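Local coordinates for succinoglycan biosynthesis protein (PDB 3B55) that binds calcium and, from its family, is probably related to erythromycin esterases, with its substrate not clear from the structure, at residues E89-K94 with F141-M146; V343-Y348 with I433-P438. The protein carries 1 engineered substitution. All coordinates share one frame; numbering follows the deposited sequence.

Interaction 1 (E89-K94 with F141-M146); sequences EVFTMK and FKTKEM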
loop_
_atom_site.group_PDB
_atom_site.type_symbol
_atom_site.label_atom_id
_atom_site.label_comp_id
_atom_site.label_asym_id
_atom_site.label_seq_id
_atom_site.Cartn_x
_atom_site.Cartn_y
_atom_site.Cartn_z
ATOM N N GLU A 89 3.302 16.129 -4.976
ATOM C CA GLU A 89 4.587 16.074 -4.281
ATOM C C GLU A 89 4.722 14.837 -3.416
ATOM O O GLU A 89 5.825 14.314 -3.239
ATOM C CB GLU A 89 4.788 17.321 -3.407
ATOM C CG GLU A 89 4.825 18.648 -4.159
ATOM C CD GLU A 89 3.474 19.054 -4.749
ATOM O OE1 GLU A 89 2.425 18.484 -4.359
ATOM O OE2 GLU A 89 3.460 19.979 -5.587
ATOM N N VAL A 90 3.607 14.368 -2.867
ATOM C CA VAL A 90 3.660 13.182 -2.032
ATOM C C VAL A 90 4.031 11.993 -2.904
ATOM O O VAL A 90 4.898 11.194 -2.536
ATOM C CB VAL A 90 2.323 12.917 -1.330
ATOM C CG1 VAL A 90 2.406 11.624 -0.552
ATOM C CG2 VAL A 90 2.005 14.074 -0.391
ATOM N N PHE A 91 3.387 11.882 -4.062
ATOM C CA PHE A 91 3.694 10.789 -4.978
ATOM C C PHE A 91 5.147 10.847 -5.451
ATOM O O PHE A 91 5.867 9.859 -5.359
ATOM C CB PHE A 91 2.793 10.823 -6.217
ATOM C CG PHE A 91 1.385 10.331 -5.978
ATOM C CD1 PHE A 91 1.135 9.279 -5.098
ATOM C CD2 PHE A 91 0.315 10.892 -6.671
ATOM C CE1 PHE A 91 -0.158 8.794 -4.907
ATOM C CE2 PHE A 91 -0.984 10.417 -6.492
ATOM C CZ PHE A 91 -1.221 9.363 -5.608
ATOM N N THR A 92 5.583 12.002 -5.953
ATOM C CA THR A 92 6.947 12.110 -6.454
ATOM C C THR A 92 8.017 11.885 -5.394
ATOM O O THR A 92 9.069 11.323 -5.690
ATOM C CB THR A 92 7.217 13.472 -7.136
ATOM O OG1 THR A 92 7.051 14.531 -6.188
ATOM C CG2 THR A 92 6.278 13.673 -8.332
HETATM N N MSE A 93 7.760 12.322 -4.162
HETATM C CA MSE A 93 8.731 12.134 -3.091
HETATM C C MSE A 93 8.830 10.644 -2.751
HETATM O O MSE A 93 9.899 10.146 -2.389
HETATM C CB MSE A 93 8.319 12.915 -1.844
HETATM C CG MSE A 93 9.354 12.900 -0.743
HETATM SE SE MSE A 93 11.071 13.647 -1.299
HETATM C CE MSE A 93 10.690 15.510 -1.099
ATOM N N LYS A 94 7.712 9.932 -2.865
ATOM C CA LYS A 94 7.707 8.504 -2.576
ATOM C C LYS A 94 8.427 7.770 -3.704
ATOM O O LYS A 94 9.042 6.723 -3.496
ATOM C CB LYS A 94 6.272 7.996 -2.437
ATOM C CG LYS A 94 5.670 8.257 -1.065
ATOM C CD LYS A 94 4.290 7.631 -0.944
ATOM C CE LYS A 94 4.339 6.125 -1.180
ATOM N NZ LYS A 94 2.973 5.538 -1.084
ATOM N N PHE A 141 -5.661 6.365 -8.899
ATOM C CA PHE A 141 -4.230 6.256 -9.177
ATOM C C PHE A 141 -3.900 6.415 -10.660
ATOM O O PHE A 141 -2.746 6.269 -11.060
ATOM C CB PHE A 141 -3.681 4.920 -8.671
ATOM C CG PHE A 141 -3.843 4.721 -7.197
ATOM C CD1 PHE A 141 -3.368 5.673 -6.296
ATOM C CD2 PHE A 141 -4.482 3.587 -6.705
ATOM C CE1 PHE A 141 -3.531 5.499 -4.925
ATOM C CE2 PHE A 141 -4.650 3.404 -5.336
ATOM C CZ PHE A 141 -4.175 4.362 -4.442
ATOM N N LYS A 142 -4.907 6.697 -11.483
ATOM C CA LYS A 142 -4.649 6.902 -12.902
ATOM C C LYS A 142 -4.074 8.317 -13.002
ATOM O O LYS A 142 -4.765 9.256 -13.388
ATOM C CB LYS A 142 -5.935 6.813 -13.725
ATOM C CG LYS A 142 -6.539 5.420 -13.852
ATOM C CD LYS A 142 -7.682 5.440 -14.870
ATOM C CE LYS A 142 -8.658 4.275 -14.693
ATOM N NZ LYS A 142 -8.128 2.933 -15.092
ATOM N N THR A 143 -2.807 8.468 -12.640
ATOM C CA THR A 143 -2.175 9.782 -12.668
ATOM C C THR A 143 -0.816 9.722 -13.337
ATOM O O THR A 143 -0.230 8.656 -13.485
ATOM C CB THR A 143 -1.983 10.348 -11.240
ATOM O OG1 THR A 143 -1.007 9.569 -10.537
ATOM C CG2 THR A 143 -3.281 10.296 -10.474
ATOM N N LYS A 144 -0.320 10.886 -13.723
ATOM C CA LYS A 144 0.968 11.010 -14.379
ATOM C C LYS A 144 2.126 10.543 -13.498
ATOM O O LYS A 144 3.067 9.912 -13.988
ATOM C CB LYS A 144 1.181 12.465 -14.766
ATOM C CG LYS A 144 2.294 12.707 -15.755
ATOM C CD LYS A 144 2.271 14.163 -16.163
ATOM C CE LYS A 144 0.869 14.545 -16.626
ATOM N NZ LYS A 144 0.671 16.002 -16.831
ATOM N N GLU A 145 2.060 10.848 -12.203
ATOM C CA GLU A 145 3.127 10.462 -11.286
ATOM C C GLU A 145 3.265 8.950 -11.211
ATOM O O GLU A 145 4.379 8.415 -11.214
ATOM C CB GLU A 145 2.865 11.012 -9.883
ATOM C CG GLU A 145 2.708 12.516 -9.834
ATOM C CD GLU A 145 1.282 12.961 -10.100
ATOM O OE1 GLU A 145 0.443 12.113 -10.481
ATOM O OE2 GLU A 145 1.003 14.165 -9.927
HETATM N N MSE A 146 2.120 8.275 -11.142
HETATM C CA MSE A 146 2.065 6.828 -11.065
HETATM C C MSE A 146 2.652 6.231 -12.339
HETATM O O MSE A 146 3.432 5.282 -12.287
HETATM C CB MSE A 146 0.613 6.366 -10.879
HETATM C CG MSE A 146 0.466 4.888 -10.570
HETATM SE SE MSE A 146 1.618 4.353 -9.091
HETATM C CE MSE A 146 1.257 5.825 -7.858
#
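The ring of F91 reaches from helix 88-104 to the edge of the F141 ring, its CZ lying near the plane of that ring and 4.3 Å from F141 CD1. The F91 ring itself is met obliquely: the F141 ring and M146 CE, 4.4 Å from F91 CE1, approach its outer end, while T143 OG1 lies 4.1 Å from F91 CE2. Nearer the backbone, the carboxylate of E145 is inclined by 52° to the ring and brings OE1 within 4.0 Å of F91 CD2. The two side chains cross at about a right angle, with F91 CB 3.7 Å from E145 CB. T92 CG2 extends this apolar patch by touching E145 CG.

T143 is the N-cap of helix 144-158. Its hydroxyl accepts a weak bond from M146 N and donates to E145 OE1, which it meets nearly along the C-O axis at 2.9 Å. E145 can return to its own cap because its chain bends at chi2 (87°), which turns the carboxylate back over the first turn; OE2 is taken by the backbone N of Q440. Both oxygens of this buried carboxylate are thereby engaged, and its orientation beside F91 is fixed.

No hydrogen bond joins the two segments, and the helix start is held against helix 88-104 by side-chain packing. The F141 ring also makes an edge-to-face contact with H85, which binds calcium together with E113; the ion lies about 5 Å from the nearest atom of the F141 side chain.

Interaction 2 (V343-Y348 with I433-P438); sequences VYEGQY and IQKVSP
Water 1 is gripped by three backbone groups where the chains of 343-348 and 433-438 turn their corners: it accepts from Y344 N and donates to E345 O and to I433 O, the last at 2.7 Å. E345 O is also the acceptor for V436 N, 3.1 Å away and in the carbonyl plane. Beside it, E345 N donates to Q434 O at 3.0 Å, tilted 29° from that carbonyl's plane. Further along, Q347 N sits above the plane of the V436 carbonyl, and the bond to V436 O is more bent.

The three direct backbone bonds form a short parallel ladder, E345 beside K435 and G346 beside V436, at and just beyond the corners where strands 336-344 and 429-433, parallel neighbours in the mixed sheet, leave it; past the first corner, 346-351 also pairs with 357-362. G346, with phi 128°, lets the backbone pass close to V436 O, its CA lying 3.3 Å from that oxygen.

V343 and V436 meet through their CG1 methyls, 3.7 Å apart, the side chains crossing at about a right angle. Q434 bends at chi2 (-69°), bringing OE1 to 3.6 Å from Y344 CB, while its NE2 donates to the backbone oxygens of F375 and V378. Water 2 links E345 OE1 to Q434 O, the latter bond weak.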
loop_
_atom_site.group_PDB
_atom_site.type_symbol
_atom_site.label_atom_id
_atom_site.label_comp_id
_atom_site.label_asym_id
_atom_site.label_seq_id
_atom_site.Cartn_x
_atom_site.Cartn_y
_atom_site.Cartn_z
ATOM N N VAL A 343 1.780 16.440 5.705
ATOM C CA VAL A 343 1.636 17.693 4.994
ATOM C C VAL A 343 1.349 18.867 5.916
ATOM O O VAL A 343 1.292 18.713 7.136
ATOM C CB VAL A 343 0.505 17.568 3.966
ATOM C CG1 VAL A 343 0.885 16.543 2.902
ATOM C CG2 VAL A 343 -0.779 17.142 4.666
ATOM N N TYR A 344 1.159 20.037 5.314
ATOM C CA TYR A 344 0.872 21.255 6.057
ATOM C C TYR A 344 -0.082 22.181 5.295
ATOM O O TYR A 344 -1.230 22.365 5.696
ATOM C CB TYR A 344 2.182 21.980 6.378
ATOM C CG TYR A 344 1.998 23.264 7.152
ATOM C CD1 TYR A 344 1.202 23.301 8.298
ATOM C CD2 TYR A 344 2.609 24.446 6.734
ATOM C CE1 TYR A 344 1.016 24.483 9.005
ATOM C CE2 TYR A 344 2.433 25.636 7.437
ATOM C CZ TYR A 344 1.637 25.647 8.572
ATOM O OH TYR A 344 1.461 26.820 9.268
ATOM N N GLU A 345 0.384 22.758 4.193
ATOM C CA GLU A 345 -0.461 23.650 3.409
ATOM C C GLU A 345 -0.550 23.190 1.959
ATOM O O GLU A 345 0.303 22.432 1.480
ATOM C CB GLU A 345 0.077 25.085 3.452
ATOM C CG GLU A 345 0.145 25.704 4.846
ATOM C CD GLU A 345 0.688 27.130 4.834
ATOM O OE1 GLU A 345 1.709 27.372 4.154
ATOM O OE2 GLU A 345 0.102 28.002 5.513
ATOM N N GLY A 346 -1.592 23.640 1.263
ATOM C CA GLY A 346 -1.755 23.264 -0.129
ATOM C C GLY A 346 -3.107 22.682 -0.492
ATOM O O GLY A 346 -4.040 22.692 0.311
ATOM N N GLN A 347 -3.200 22.171 -1.717
ATOM C CA GLN A 347 -4.426 21.571 -2.218
ATOM C C GLN A 347 -4.162 20.163 -2.725
ATOM O O GLN A 347 -3.042 19.831 -3.115
ATOM C CB GLN A 347 -5.014 22.431 -3.336
ATOM C CG GLN A 347 -5.235 23.874 -2.917
ATOM C CD GLN A 347 -5.859 24.710 -4.009
ATOM O OE1 GLN A 347 -7.063 24.628 -4.261
ATOM N NE2 GLN A 347 -5.037 25.512 -4.677
ATOM N N TYR A 348 -5.201 19.338 -2.725
ATOM C CA TYR A 348 -5.072 17.960 -3.163
ATOM C C TYR A 348 -6.367 17.470 -3.784
ATOM O O TYR A 348 -7.419 18.091 -3.613
ATOM C CB TYR A 348 -4.728 17.069 -1.970
ATOM C CG TYR A 348 -5.666 17.245 -0.788
ATOM C CD1 TYR A 348 -5.489 18.292 0.120
ATOM C CD2 TYR A 348 -6.749 16.384 -0.594
ATOM C CE1 TYR A 348 -6.365 18.478 1.192
ATOM C CE2 TYR A 348 -7.627 16.562 0.474
ATOM C CZ TYR A 348 -7.431 17.610 1.356
ATOM O OH TYR A 348 -8.308 17.810 2.388
ATOM N N ILE A 433 6.330 17.406 3.977
ATOM C CA ILE A 433 6.313 18.189 2.744
ATOM C C ILE A 433 5.392 19.367 3.071
ATOM O O ILE A 433 4.173 19.210 3.191
ATOM C CB ILE A 433 5.761 17.347 1.572
ATOM C CG1 ILE A 433 6.572 16.064 1.455
ATOM C CG2 ILE A 433 5.858 18.127 0.257
ATOM C CD1 ILE A 433 6.065 15.120 0.393
ATOM N N GLN A 434 5.989 20.543 3.232
ATOM C CA GLN A 434 5.246 21.735 3.623
ATOM C C GLN A 434 4.194 22.250 2.644
ATOM O O GLN A 434 3.195 22.827 3.071
ATOM C CB GLN A 434 6.233 22.842 4.000
ATOM C CG GLN A 434 7.311 22.373 4.987
ATOM C CD GLN A 434 6.766 22.060 6.382
ATOM O OE1 GLN A 434 5.702 21.463 6.527
ATOM N NE2 GLN A 434 7.512 22.452 7.413
ATOM N N LYS A 435 4.394 22.064 1.344
ATOM C CA LYS A 435 3.369 22.511 0.403
ATOM C C LYS A 435 3.116 21.511 -0.717
ATOM O O LYS A 435 4.020 21.134 -1.459
ATOM C CB LYS A 435 3.697 23.879 -0.212
ATOM C CG LYS A 435 2.500 24.428 -1.000
ATOM C CD LYS A 435 2.789 25.670 -1.830
ATOM C CE LYS A 435 2.571 26.951 -1.040
ATOM N NZ LYS A 435 1.316 26.889 -0.246
ATOM N N VAL A 436 1.869 21.076 -0.833
ATOM C CA VAL A 436 1.506 20.132 -1.875
ATOM C C VAL A 436 0.512 20.746 -2.850
ATOM O O VAL A 436 -0.121 21.762 -2.553
ATOM C CB VAL A 436 0.873 18.852 -1.286
ATOM C CG1 VAL A 436 1.826 18.215 -0.280
ATOM C CG2 VAL A 436 -0.473 19.184 -0.639
ATOM N N SER A 437 0.399 20.117 -4.015
ATOM C CA SER A 437 -0.524 20.525 -5.060
ATOM C C SER A 437 -1.192 19.228 -5.547
ATOM O O SER A 437 -0.707 18.128 -5.270
ATOM C CB SER A 437 0.225 21.218 -6.198
ATOM O OG SER A 437 1.141 20.336 -6.827
ATOM N N PRO A 438 -2.310 19.336 -6.282
ATOM C CA PRO A 438 -3.045 18.175 -6.797
ATOM C C PRO A 438 -2.265 17.208 -7.698
ATOM O O PRO A 438 -1.461 17.623 -8.537
ATOM C CB PRO A 438 -4.222 18.815 -7.543
ATOM C CG PRO A 438 -4.408 20.144 -6.843
ATOM C CD PRO A 438 -2.972 20.590 -6.686
HETATM O O HOH W 1 1.722 20.206 2.512
HETATM O O HOH W 2 4.012 25.494 3.163
#

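How the interactions relate
Interaction 1 is wholly buried and rests on side chains, with an aromatic ring set against a helix start near the calcium site. Interaction 2, farther from the chain centre, is only partly buried and is carried by backbone hydrogen bonds and ordered water, with charged side chains at its exposed margin. The two share no segment, yet they touch through E89 of helix 88-104: its OE1 lies 2.6 Å from S437 N, a probable hydrogen bond, and its backbone O packs on I433 CD1. Different residues of one helix thus serve the two places, E89 meeting segment 433-438 while taking no part in the contact with 141-146.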